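Local coordinates for protein fatty acyl CoA synthetase FADD13 (FATTY-ACYL-CoA SYNTHETASE) (Mycobacterium tuberculosis, PDB 3R44) that belongs to the ANL superfamily of AMP-binding enzymes, which pair a large N-terminal region with a smaller C-terminal domain, at residues 82-86 with 226-230; 111-115 with 376-380; 214-218 with 239-243; 272-278 with 303-307. One frame throughout, in Å; residues are numbered along the deposited sequence. Where two conformers were deposited one is given.

Interaction 1. Residues 82-86 with 226-230; sequences CCLFY and LTTVI
Cys-82 meets Val-229 where the backbones of 82-86 and 226-230 come closest, its SG lying 4.0 Å from Val-229 CG1; a small, weakly polar thiol suits this apolar spot. Almost one turn later Phe-85 sets out toward the other helix. With CG anti to the backbone N (chi1 -176°), its ring is carried out to meet Leu-226, which comes from the opposite direction. Leu-226 CD1 sits over the middle of one ring face, 3.9 Å from the centroid and 4° off the normal, a CH-pi contact, while CD2 of the same leucine presses on Phe-85 CE1 at 3.6 Å. Ile-230 CD1 touches Phe-85 CE2 as well, then serves Tyr-86, whose ring slides past the isoleucine with CE1 3.6 Å from that methyl. Val-229 CG1 adds a looser contact with Tyr-86 CE2. The phenol meets water 1 in the plane of its ring, OH to water 2.9 Å, and this water donates to Val-229 O at 2.7 Å. Helix 18-28 packs on Tyr-86 and Ile-230 through Ile-18, a residue of the bound histidine's pocket. The short helix axes lie 11.5 Å apart and cross at -77°, a wide gap that large side chains must fill. The chemistry is therefore that of a hydrophobic core, in which one ordered water lets a buried tyrosine hydroxyl keep a polar partner.

Interaction 2. Residues 111-115 with 376-380; sequences LSDSG and YWNRP
Asp-113 offers both its backbone carbonyl and its carboxylate to the turn 376-379. The carbonyl O takes the indole N-H of Trp-377, with NE1 2.9 Å from Asp-113 O; the oxygen lies at the ring edge, in plane, but the N-H...O angle of 125° makes this bond weak. A firmer partner is water 2, which donates to Asp-113 O at 2.6 Å and accepts from Asn-378 ND2 at 2.9 Å. The same amide nitrogen rests 3.1 Å above one face of the Trp-377 ring. On the carboxylate the work is divided. OD1 receives water 3, a water that also donates to Trp-377 O, and forms a salt bridge to Arg-379, OD1 to NH1 3.4 Å. The carboxylate and guanidinium planes are nearly parallel (4°) but offset, so this is a long bridge and not an in-plane pair; the arginine chain, extended from CG to NE, spans the distance. OD2 is hydrogen-bonded to Tyr-177 on strand 172-178, which probably steadies the carboxylate's rotation; aspartate suits a place where both oxygens are used. Ser-114 turns its hydroxyl back to Ile-110 O, while its CA packs near Trp-377 NE1. Asn-378 has positive phi (51°), a conformation asparagine tolerates well, at the third position of a type II turn closed by Arg-379 N to Tyr-376 O. The whole is a helix C-terminus ended by a Schellman motif, with Gly-115 as C-prime residue, where Asp-113 O meets the facing beta turn through the Trp-377 N-H and a water, and Ser-114 O is taken by Arg-70.

Interaction 3. Residues 214-218 with 239-243; sequences LLLPL and LISMP
Leu-214 and Ile-240 meet through their flat peptide groups, Ile-240 N donating a hydrogen bond to Leu-214 O at 2.7 Å. Leu-216 N donates in turn to Ile-240 O at 3.0 Å, and Met-242 N to Leu-216 O at 3.2 Å. These bonds alternate between partners, as parallel strands require. Leu-215 CA adds a CA-H...O contact of 3.3 Å to Ile-240 O. On one face of the sheet Leu-214 and Leu-239 lie side by side, pointing the same way, with their CD2 methyls 4.2 Å apart; helix 223-235 covers them. On the other, Leu-215 and Ile-240 are neighbours, and Leu-215 CD1 also reaches Met-242 CB at 4.1 Å, beneath helix 247-256. Branched aliphatic residues suit strands buried on both faces. Ser-241 is the polar exception: its hydroxyl is hydrogen-bonded to Glu-37 and Tyr-35, and water 4 donates both to it and to Leu-216 O. Strand 213-216, helix 223-235 and strand 238-241 form a beta-alpha-beta crossover unit within the mixed sheet.

Interaction 4. Residues 272-278 with 303-307; sequences MRQVPEF and IYAAK
A first torsion of -177° swings the Phe-278 ring away from its backbone N, Tyr-304 keeps its own beside the N (chi1 -83°), and the two rings meet in a T-shaped stack. The edge of Phe-278 points at the face of Tyr-304, CE1 lying over it toward the rim and 3.8 Å from Tyr-304 CE2; the centroids are 5.3 Å apart and the planes make 72°. At another part of the phenylalanine edge, CE2 meets Ile-303 CG1 at 3.8 Å. A phenylalanine suits this partly buried spot, since edge and face can both be used: Arg-273 CA rests over a face of the same Phe-278 ring. Helices 266-274 and 298-306 each follow a strand of the large sheet, 261-264 and 288-291, which are neighbours and parallel, and so belong to the alternating alpha/beta part of the fold; Phe-278 itself stands on the short helix 276-280 that follows 266-274. The tip of Tyr-304 passes beyond the phenylalanine, its OH 3.3 Å from Met-272 CB, but its polar partner is the carbonyl of Leu-269, one turn earlier in helix 266-274. Lys-307 slides past Phe-278 in the opposite direction, CD 3.6 Å from Phe-278 CE1, and then bends at its last torsion, where NZ donates a hydrogen bond to Phe-278 O at 3.1 Å. A long aliphatic chain with a charged end suits such a path, apolar along the ring and polar at the carbonyl. The same lysine makes a cation-pi contact with Trp-251, whose indole N-H bonds to Met-272 O.

Interactions 1 and 3 lie in the core and share helix 223-235, which joins the two strands of interaction 3 and also packs against helix 79-91; Val-229 CG2 packs on Leu-216 CD2, and Thr-228 on Leu-214. Interaction 1 is mainly hydrophobic packing with one water, interaction 3 mainly backbone hydrogen bonding between strands. Interaction 4, partly buried, lies about 19 Å from interaction 3, centre to centre, and mixes an aromatic stack with a lysine bond to a carbonyl. Interaction 2 is at the surface, across the chain's centre from interaction 4, and relies on charge and bridging waters to join segments separated by 260 residues.

Interaction 1. Residues 82-86 with 226-230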
loop_
_atom_site.group_PDB
_atom_site.type_symbol
_atom_site.label_atom_id
_atom_site.label_comp_id
_atom_site.label_asym_id
_atom_site.label_seq_id
_atom_site.Cartn_x
_atom_site.Cartn_y
_atom_site.Cartn_z
ATOM N N CYS A 82 -2.575 7.845 -14.902
ATOM C CA CYS A 82 -1.111 8.102 -14.779
ATOM C C CYS A 82 -0.780 9.536 -15.289
ATOM O O CYS A 82 0.003 10.265 -14.691
ATOM C CB CYS A 82 -0.338 7.133 -15.633
ATOM S SG CYS A 82 -0.468 5.450 -15.062
ATOM N N CYS A 83 -1.380 9.891 -16.414
ATOM C CA CYS A 83 -1.017 11.131 -17.088
ATOM C C CYS A 83 -1.635 12.304 -16.346
ATOM O O CYS A 83 -1.108 13.411 -16.388
ATOM C CB CYS A 83 -1.383 11.104 -18.547
ATOM S SG CYS A 83 -0.274 9.965 -19.465
ATOM N N LEU A 84 -2.722 12.053 -15.606
ATOM C CA LEU A 84 -3.299 13.128 -14.734
ATOM C C LEU A 84 -2.379 13.417 -13.575
ATOM O O LEU A 84 -2.187 14.593 -13.170
ATOM C CB LEU A 84 -4.690 12.792 -14.201
ATOM C CG LEU A 84 -5.747 13.103 -15.258
ATOM C CD1 LEU A 84 -7.104 12.368 -14.978
ATOM C CD2 LEU A 84 -5.985 14.614 -15.486
ATOM N N PHE A 85 -1.843 12.345 -13.024
ATOM C CA PHE A 85 -0.874 12.439 -11.975
ATOM C C PHE A 85 0.401 13.200 -12.442
ATOM O O PHE A 85 0.867 14.136 -11.760
ATOM C CB PHE A 85 -0.496 11.048 -11.448
ATOM C CG PHE A 85 0.434 11.092 -10.290
ATOM C CD1 PHE A 85 -0.056 11.237 -8.972
ATOM C CD2 PHE A 85 1.791 11.064 -10.480
ATOM C CE1 PHE A 85 0.822 11.282 -7.856
ATOM C CE2 PHE A 85 2.685 11.164 -9.358
ATOM C CZ PHE A 85 2.186 11.258 -8.054
ATOM N N TYR A 86 0.958 12.770 -13.563
ATOM C CA TYR A 86 2.093 13.447 -14.160
ATOM C C TYR A 86 1.809 14.904 -14.556
ATOM O O TYR A 86 2.672 15.774 -14.383
ATOM C CB TYR A 86 2.615 12.701 -15.359
ATOM C CG TYR A 86 3.432 11.470 -15.026
ATOM C CD1 TYR A 86 4.610 11.580 -14.265
ATOM C CD2 TYR A 86 3.074 10.218 -15.501
ATOM C CE1 TYR A 86 5.424 10.426 -13.998
ATOM C CE2 TYR A 86 3.851 9.107 -15.244
ATOM C CZ TYR A 86 5.009 9.216 -14.473
ATOM O OH TYR A 86 5.815 8.147 -14.223
ATOM N N LEU A 226 1.383 3.453 -7.190
ATOM C CA LEU A 226 1.830 4.734 -7.664
ATOM C C LEU A 226 3.354 4.823 -7.776
ATOM O O LEU A 226 3.915 5.311 -8.757
ATOM C CB LEU A 226 1.314 5.819 -6.694
ATOM C CG LEU A 226 1.458 7.230 -7.127
ATOM C CD1 LEU A 226 1.137 7.283 -8.637
ATOM C CD2 LEU A 226 0.514 8.143 -6.210
ATOM N N THR A 227 4.026 4.386 -6.745
ATOM C CA THR A 227 5.492 4.324 -6.757
ATOM C C THR A 227 6.006 3.463 -7.926
ATOM O O THR A 227 6.982 3.855 -8.584
ATOM C CB THR A 227 5.986 3.883 -5.384
ATOM O OG1 THR A 227 5.561 4.868 -4.427
ATOM C CG2 THR A 227 7.513 3.746 -5.365
ATOM N N THR A 228 5.319 2.345 -8.245
ATOM C CA THR A 228 5.649 1.477 -9.394
ATOM C C THR A 228 5.551 2.221 -10.693
ATOM O O THR A 228 6.415 2.127 -11.540
ATOM C CB THR A 228 4.695 0.303 -9.493
ATOM O OG1 THR A 228 4.824 -0.472 -8.319
ATOM C CG2 THR A 228 4.929 -0.614 -10.725
ATOM N N VAL A 229 4.510 3.003 -10.857
ATOM C CA VAL A 229 4.377 3.800 -12.086
ATOM C C VAL A 229 5.576 4.768 -12.245
ATOM O O VAL A 229 6.172 4.925 -13.317
ATOM C CB VAL A 229 3.043 4.556 -12.060
ATOM C CG1 VAL A 229 2.981 5.740 -13.104
ATOM C CG2 VAL A 229 1.832 3.578 -12.152
ATOM N N ILE A 230 5.920 5.462 -11.169
ATOM C CA ILE A 230 7.018 6.425 -11.172
ATOM C C ILE A 230 8.408 5.760 -11.364
ATOM O O ILE A 230 9.240 6.229 -12.141
ATOM C CB ILE A 230 7.032 7.305 -9.859
ATOM C CG1 ILE A 230 5.688 8.041 -9.663
ATOM C CG2 ILE A 230 8.228 8.282 -9.875
ATOM C CD1 ILE A 230 5.210 8.682 -10.875
HETATM O O HOH W 1 5.253 5.701 -15.760
#

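Interaction 2. Residues 111-115 with 376-380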
loop_
_atom_site.group_PDB
_atom_site.type_symbol
_atom_site.label_atom_id
_atom_site.label_comp_id
_atom_site.label_asym_id
_atom_site.label_seq_id
_atom_site.Cartn_x
_atom_site.Cartn_y
_atom_site.Cartn_z
ATOM N N LEU A 111 -12.668 14.406 0.324
ATOM C CA LEU A 111 -12.791 15.625 -0.481
ATOM C C LEU A 111 -12.812 16.874 0.351
ATOM O O LEU A 111 -12.177 17.840 -0.029
ATOM C CB LEU A 111 -13.992 15.562 -1.428
ATOM C CG LEU A 111 -13.979 14.459 -2.497
ATOM C CD1 LEU A 111 -15.295 14.541 -3.246
ATOM C CD2 LEU A 111 -12.790 14.641 -3.500
ATOM N N SER A 112 -13.522 16.858 1.480
ATOM C CA SER A 112 -13.538 17.988 2.391
ATOM C C SER A 112 -12.255 18.183 3.089
ATOM O O SER A 112 -11.793 19.312 3.239
ATOM C CB SER A 112 -14.558 17.818 3.510
ATOM O OG SER A 112 -15.840 17.806 2.979
ATOM N N ASP A 113 -11.688 17.100 3.606
ATOM C CA ASP A 113 -10.465 17.209 4.333
ATOM C C ASP A 113 -9.297 17.724 3.465
ATOM O O ASP A 113 -8.462 18.533 3.929
ATOM C CB ASP A 113 -10.063 15.869 4.948
ATOM C CG ASP A 113 -8.838 15.992 5.898
ATOM O OD1 ASP A 113 -9.038 16.307 7.095
ATOM O OD2 ASP A 113 -7.703 15.730 5.478
ATOM N N SER A 114 -9.209 17.216 2.245
ATOM C CA SER A 114 -8.161 17.583 1.329
ATOM C C SER A 114 -8.366 18.949 0.728
ATOM O O SER A 114 -7.413 19.516 0.187
ATOM C CB SER A 114 -8.021 16.582 0.197
ATOM O OG SER A 114 -9.204 16.499 -0.575
ATOM N N GLY A 115 -9.600 19.434 0.760
ATOM C CA GLY A 115 -9.973 20.703 0.142
ATOM C C GLY A 115 -9.757 20.639 -1.359
ATOM O O GLY A 115 -9.333 21.662 -1.998
ATOM N N TYR A 376 1.138 14.900 7.991
ATOM C CA TYR A 376 -0.269 14.586 7.796
ATOM C C TYR A 376 -1.000 15.887 7.500
ATOM O O TYR A 376 -0.764 16.903 8.154
ATOM C CB TYR A 376 -0.840 13.928 9.041
ATOM C CG TYR A 376 -0.309 12.576 9.378
ATOM C CD1 TYR A 376 -0.580 11.471 8.552
ATOM C CD2 TYR A 376 0.452 12.370 10.554
ATOM C CE1 TYR A 376 -0.111 10.236 8.880
ATOM C CE2 TYR A 376 0.907 11.126 10.884
ATOM C CZ TYR A 376 0.625 10.073 10.054
ATOM O OH TYR A 376 1.079 8.829 10.356
ATOM N N TRP A 377 -1.834 15.867 6.466
ATOM C CA TRP A 377 -2.443 17.060 5.960
ATOM C C TRP A 377 -3.274 17.804 7.016
ATOM O O TRP A 377 -4.180 17.213 7.605
ATOM C CB TRP A 377 -3.315 16.689 4.763
ATOM C CG TRP A 377 -4.036 17.845 4.115
ATOM C CD1 TRP A 377 -5.355 18.067 4.165
ATOM C CD2 TRP A 377 -3.499 18.866 3.248
ATOM N NE1 TRP A 377 -5.684 19.181 3.471
ATOM C CE2 TRP A 377 -4.569 19.670 2.854
ATOM C CE3 TRP A 377 -2.226 19.169 2.773
ATOM C CZ2 TRP A 377 -4.402 20.820 2.065
ATOM C CZ3 TRP A 377 -2.053 20.281 1.957
ATOM C CH2 TRP A 377 -3.118 21.079 1.596
ATOM N N ASN A 378 -2.946 19.082 7.230
ATOM C CA ASN A 378 -3.610 19.944 8.236
ATOM C C ASN A 378 -3.689 19.328 9.619
ATOM O O ASN A 378 -4.590 19.652 10.401
ATOM C CB ASN A 378 -4.977 20.369 7.716
ATOM C CG ASN A 378 -4.859 21.237 6.511
ATOM O OD1 ASN A 378 -3.791 21.761 6.243
ATOM N ND2 ASN A 378 -5.919 21.369 5.765
ATOM N N ARG A 379 -2.721 18.460 9.917
ATOM C CA ARG A 379 -2.559 17.834 11.224
ATOM C C ARG A 379 -1.142 17.958 11.785
ATOM O O ARG A 379 -0.447 16.940 11.913
ATOM C CB ARG A 379 -3.039 16.384 11.201
ATOM C CG ARG A 379 -4.531 16.306 10.899
ATOM C CD ARG A 379 -5.072 14.905 10.945
ATOM N NE ARG A 379 -6.551 14.930 11.045
ATOM C CZ ARG A 379 -7.391 14.675 10.046
ATOM N NH1 ARG A 379 -6.941 14.292 8.876
ATOM N NH2 ARG A 379 -8.698 14.782 10.211
ATOM N N PRO A 380 -0.731 19.201 12.166
ATOM C CA PRO A 380 0.667 19.464 12.531
ATOM C C PRO A 380 1.055 18.766 13.822
ATOM O O PRO A 380 2.171 18.232 13.919
ATOM C CB PRO A 380 0.706 20.988 12.728
ATOM C CG PRO A 380 -0.712 21.404 12.949
ATOM C CD PRO A 380 -1.486 20.465 12.046
HETATM O O HOH W 2 -8.220 19.754 6.256
HETATM O O HOH W 3 -7.140 17.653 8.092
#

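Interaction 3. Residues 214-218 with 239-243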
loop_
_atom_site.group_PDB
_atom_site.type_symbol
_atom_site.label_atom_id
_atom_site.label_comp_id
_atom_site.label_asym_id
_atom_site.label_seq_id
_atom_site.Cartn_x
_atom_site.Cartn_y
_atom_site.Cartn_z
ATOM N N LEU A 214 6.604 -4.620 -16.994
ATOM C CA LEU A 214 6.143 -4.815 -15.631
ATOM C C LEU A 214 4.621 -4.815 -15.592
ATOM O O LEU A 214 3.954 -3.827 -15.974
ATOM C CB LEU A 214 6.757 -3.736 -14.701
ATOM C CG LEU A 214 6.456 -3.944 -13.209
ATOM C CD1 LEU A 214 7.495 -3.220 -12.347
ATOM C CD2 LEU A 214 5.063 -3.386 -12.889
ATOM N N LEU A 215 4.056 -5.915 -15.107
ATOM C CA LEU A 215 2.603 -6.061 -14.984
ATOM C C LEU A 215 2.078 -5.444 -13.700
ATOM O O LEU A 215 2.542 -5.789 -12.576
ATOM C CB LEU A 215 2.224 -7.530 -15.043
ATOM C CG LEU A 215 0.756 -7.800 -14.789
ATOM C CD1 LEU A 215 -0.060 -7.367 -16.021
ATOM C CD2 LEU A 215 0.583 -9.310 -14.433
ATOM N N LEU A 216 1.163 -4.509 -13.861
ATOM C CA LEU A 216 0.460 -3.846 -12.756
ATOM C C LEU A 216 -1.010 -4.241 -12.792
ATOM O O LEU A 216 -1.777 -3.742 -13.622
ATOM C CB LEU A 216 0.563 -2.321 -12.848
ATOM C CG LEU A 216 0.002 -1.601 -11.618
ATOM C CD1 LEU A 216 0.520 -2.140 -10.320
ATOM C CD2 LEU A 216 0.270 -0.106 -11.751
ATOM N N PRO A 217 -1.414 -5.143 -11.883
ATOM C CA PRO A 217 -2.808 -5.548 -11.918
ATOM C C PRO A 217 -3.492 -5.179 -10.592
ATOM O O PRO A 217 -4.524 -5.806 -10.223
ATOM C CB PRO A 217 -2.691 -7.062 -12.036
ATOM C CG PRO A 217 -1.539 -7.349 -11.066
ATOM C CD PRO A 217 -0.611 -6.158 -11.167
ATOM N N LEU A 218 -2.932 -4.178 -9.905
ATOM C CA LEU A 218 -3.454 -3.695 -8.648
ATOM C C LEU A 218 -3.831 -2.210 -8.833
ATOM O O LEU A 218 -3.202 -1.501 -9.608
ATOM C CB LEU A 218 -2.404 -3.779 -7.560
ATOM C CG LEU A 218 -1.867 -5.204 -7.331
ATOM C CD1 LEU A 218 -0.484 -5.190 -6.703
ATOM C CD2 LEU A 218 -2.898 -5.949 -6.510
ATOM N N LEU A 239 5.118 -0.353 -18.583
ATOM C CA LEU A 239 3.992 -0.803 -17.760
ATOM C C LEU A 239 3.026 -1.602 -18.611
ATOM O O LEU A 239 2.623 -1.127 -19.675
ATOM C CB LEU A 239 3.244 0.381 -17.174
ATOM C CG LEU A 239 3.934 1.028 -16.022
ATOM C CD1 LEU A 239 3.125 2.323 -15.721
ATOM C CD2 LEU A 239 3.890 0.126 -14.800
ATOM N N ILE A 240 2.691 -2.809 -18.151
ATOM C CA ILE A 240 1.687 -3.631 -18.781
ATOM C C ILE A 240 0.503 -3.582 -17.839
ATOM O O ILE A 240 0.565 -4.069 -16.728
ATOM C CB ILE A 240 2.187 -5.067 -19.011
ATOM C CG1 ILE A 240 3.554 -5.061 -19.736
ATOM C CG2 ILE A 240 1.119 -5.893 -19.737
ATOM C CD1 ILE A 240 3.577 -4.393 -21.118
ATOM N N SER A 241 -0.591 -3.003 -18.289
ATOM C CA SER A 241 -1.705 -2.775 -17.403
ATOM C C SER A 241 -2.839 -3.798 -17.559
ATOM O O SER A 241 -3.318 -4.060 -18.686
ATOM C CB SER A 241 -2.246 -1.359 -17.621
ATOM O OG SER A 241 -3.437 -1.179 -16.899
ATOM N N MET A 242 -3.265 -4.350 -16.419
ATOM C CA MET A 242 -4.468 -5.183 -16.292
ATOM C C MET A 242 -5.429 -4.526 -15.273
ATOM O O MET A 242 -5.314 -4.771 -14.105
ATOM C CB MET A 242 -4.122 -6.640 -15.865
ATOM C CG MET A 242 -5.261 -7.589 -16.070
ATOM S SD MET A 242 -4.937 -9.305 -15.457
ATOM C CE MET A 242 -5.596 -10.253 -16.750
ATOM N N PRO A 243 -6.346 -3.643 -15.723
ATOM C CA PRO A 243 -7.078 -2.779 -14.799
ATOM C C PRO A 243 -8.040 -3.532 -13.919
ATOM O O PRO A 243 -8.156 -3.165 -12.733
ATOM C CB PRO A 243 -7.792 -1.756 -15.708
ATOM C CG PRO A 243 -7.338 -1.991 -17.029
ATOM C CD PRO A 243 -6.479 -3.215 -17.119
HETATM O O HOH W 4 -3.312 -1.550 -14.167
#

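Interaction 4. Residues 272-278 with 303-307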
loop_
_atom_site.group_PDB
_atom_site.type_symbol
_atom_site.label_atom_id
_atom_site.label_comp_id
_atom_site.label_asym_id
_atom_site.label_seq_id
_atom_site.Cartn_x
_atom_site.Cartn_y
_atom_site.Cartn_z
ATOM N N MET A 272 -3.380 -17.660 -9.166
ATOM C CA MET A 272 -2.653 -17.813 -10.416
ATOM C C MET A 272 -2.034 -19.214 -10.521
ATOM O O MET A 272 -1.796 -19.731 -11.635
ATOM C CB MET A 272 -1.590 -16.720 -10.555
ATOM C CG MET A 272 -2.246 -15.418 -10.960
ATOM S SD MET A 272 -1.070 -14.094 -11.066
ATOM C CE MET A 272 0.118 -14.539 -12.256
ATOM N N ARG A 273 -1.812 -19.827 -9.365
ATOM C CA ARG A 273 -1.282 -21.183 -9.302
ATOM C C ARG A 273 -2.375 -22.215 -9.595
ATOM O O ARG A 273 -2.076 -23.348 -9.987
ATOM C CB ARG A 273 -0.644 -21.415 -7.932
ATOM C CG ARG A 273 0.059 -22.714 -7.797
ATOM C CD ARG A 273 -0.588 -23.580 -6.769
ATOM N NE ARG A 273 0.053 -24.888 -6.654
ATOM C CZ ARG A 273 0.088 -25.807 -7.606
ATOM N NH1 ARG A 273 -0.436 -25.570 -8.798
ATOM N NH2 ARG A 273 0.695 -26.962 -7.362
ATOM N N GLN A 274 -3.640 -21.840 -9.402
ATOM C CA GLN A 274 -4.734 -22.806 -9.573
ATOM C C GLN A 274 -5.328 -22.893 -10.979
ATOM O O GLN A 274 -5.942 -23.936 -11.331
ATOM C CB GLN A 274 -5.842 -22.563 -8.549
ATOM C CG GLN A 274 -5.369 -22.197 -7.170
ATOM C CD GLN A 274 -4.512 -23.281 -6.561
ATOM O OE1 GLN A 274 -4.568 -24.458 -6.978
ATOM N NE2 GLN A 274 -3.746 -22.918 -5.561
ATOM N N VAL A 275 -5.126 -21.867 -11.795
ATOM C CA VAL A 275 -5.725 -21.837 -13.155
ATOM C C VAL A 275 -4.961 -22.763 -14.120
ATOM O O VAL A 275 -3.752 -22.996 -13.906
ATOM C CB VAL A 275 -5.818 -20.424 -13.657
ATOM C CG1 VAL A 275 -6.767 -19.673 -12.707
ATOM C CG2 VAL A 275 -4.465 -19.740 -13.704
ATOM N N PRO A 276 -5.652 -23.297 -15.149
ATOM C CA PRO A 276 -5.082 -24.258 -16.117
ATOM C C PRO A 276 -3.822 -23.690 -16.755
ATOM O O PRO A 276 -2.880 -24.439 -17.056
ATOM C CB PRO A 276 -6.188 -24.362 -17.176
ATOM C CG PRO A 276 -7.438 -24.241 -16.393
ATOM C CD PRO A 276 -7.112 -23.191 -15.323
ATOM N N GLU A 277 -3.790 -22.365 -16.934
ATOM C CA GLU A 277 -2.628 -21.748 -17.556
ATOM C C GLU A 277 -1.304 -21.904 -16.790
ATOM O O GLU A 277 -0.250 -21.774 -17.407
ATOM C CB GLU A 277 -2.876 -20.285 -17.909
ATOM C CG GLU A 277 -3.939 -20.103 -18.999
ATOM C CD GLU A 277 -5.408 -20.309 -18.495
ATOM O OE1 GLU A 277 -5.723 -20.355 -17.237
ATOM O OE2 GLU A 277 -6.272 -20.470 -19.405
ATOM N N PHE A 278 -1.349 -22.102 -15.478
ATOM C CA PHE A 278 -0.121 -22.238 -14.674
ATOM C C PHE A 278 0.703 -23.447 -15.107
ATOM O O PHE A 278 1.922 -23.351 -15.248
ATOM C CB PHE A 278 -0.479 -22.390 -13.212
ATOM C CG PHE A 278 0.707 -22.469 -12.296
ATOM C CD1 PHE A 278 1.422 -21.364 -11.991
ATOM C CD2 PHE A 278 1.102 -23.671 -11.747
ATOM C CE1 PHE A 278 2.508 -21.441 -11.109
ATOM C CE2 PHE A 278 2.198 -23.761 -10.912
ATOM C CZ PHE A 278 2.908 -22.675 -10.606
ATOM N N ILE A 303 6.595 -23.680 -5.404
ATOM C CA ILE A 303 6.016 -24.098 -6.664
ATOM C C ILE A 303 6.330 -23.079 -7.766
ATOM O O ILE A 303 6.657 -23.463 -8.893
ATOM C CB ILE A 303 4.531 -24.421 -6.534
ATOM C CG1 ILE A 303 4.047 -25.100 -7.818
ATOM C CG2 ILE A 303 3.749 -23.220 -6.189
ATOM C CD1 ILE A 303 4.548 -26.450 -7.975
ATOM N N TYR A 304 6.341 -21.792 -7.409
ATOM C CA TYR A 304 6.793 -20.785 -8.320
ATOM C C TYR A 304 8.261 -20.956 -8.645
ATOM O O TYR A 304 8.645 -20.897 -9.832
ATOM C CB TYR A 304 6.449 -19.347 -7.816
ATOM C CG TYR A 304 5.013 -18.939 -8.167
ATOM C CD1 TYR A 304 3.994 -19.066 -7.258
ATOM C CD2 TYR A 304 4.687 -18.411 -9.409
ATOM C CE1 TYR A 304 2.698 -18.726 -7.573
ATOM C CE2 TYR A 304 3.381 -18.050 -9.736
ATOM C CZ TYR A 304 2.382 -18.214 -8.803
ATOM O OH TYR A 304 1.104 -17.863 -9.134
ATOM N N ALA A 305 9.085 -21.279 -7.644
ATOM C CA ALA A 305 10.497 -21.537 -7.909
ATOM C C ALA A 305 10.727 -22.720 -8.878
ATOM O O ALA A 305 11.652 -22.698 -9.664
ATOM C CB ALA A 305 11.253 -21.722 -6.623
ATOM N N ALA A 306 9.900 -23.753 -8.809
ATOM C CA ALA A 306 9.953 -24.847 -9.805
ATOM C C ALA A 306 9.628 -24.412 -11.251
ATOM O O ALA A 306 10.025 -25.122 -12.214
ATOM C CB ALA A 306 9.007 -25.971 -9.397
ATOM N N LYS A 307 8.880 -23.324 -11.390
ATOM C CA LYS A 307 8.536 -22.695 -12.680
ATOM C C LYS A 307 9.576 -21.608 -13.029
ATOM O O LYS A 307 9.372 -20.840 -13.969
ATOM C CB LYS A 307 7.115 -22.117 -12.647
ATOM C CG LYS A 307 6.426 -21.766 -13.999
ATOM C CD LYS A 307 4.884 -21.373 -13.819
ATOM C CE LYS A 307 4.285 -20.461 -14.963
ATOM N NZ LYS A 307 4.041 -21.265 -16.240
#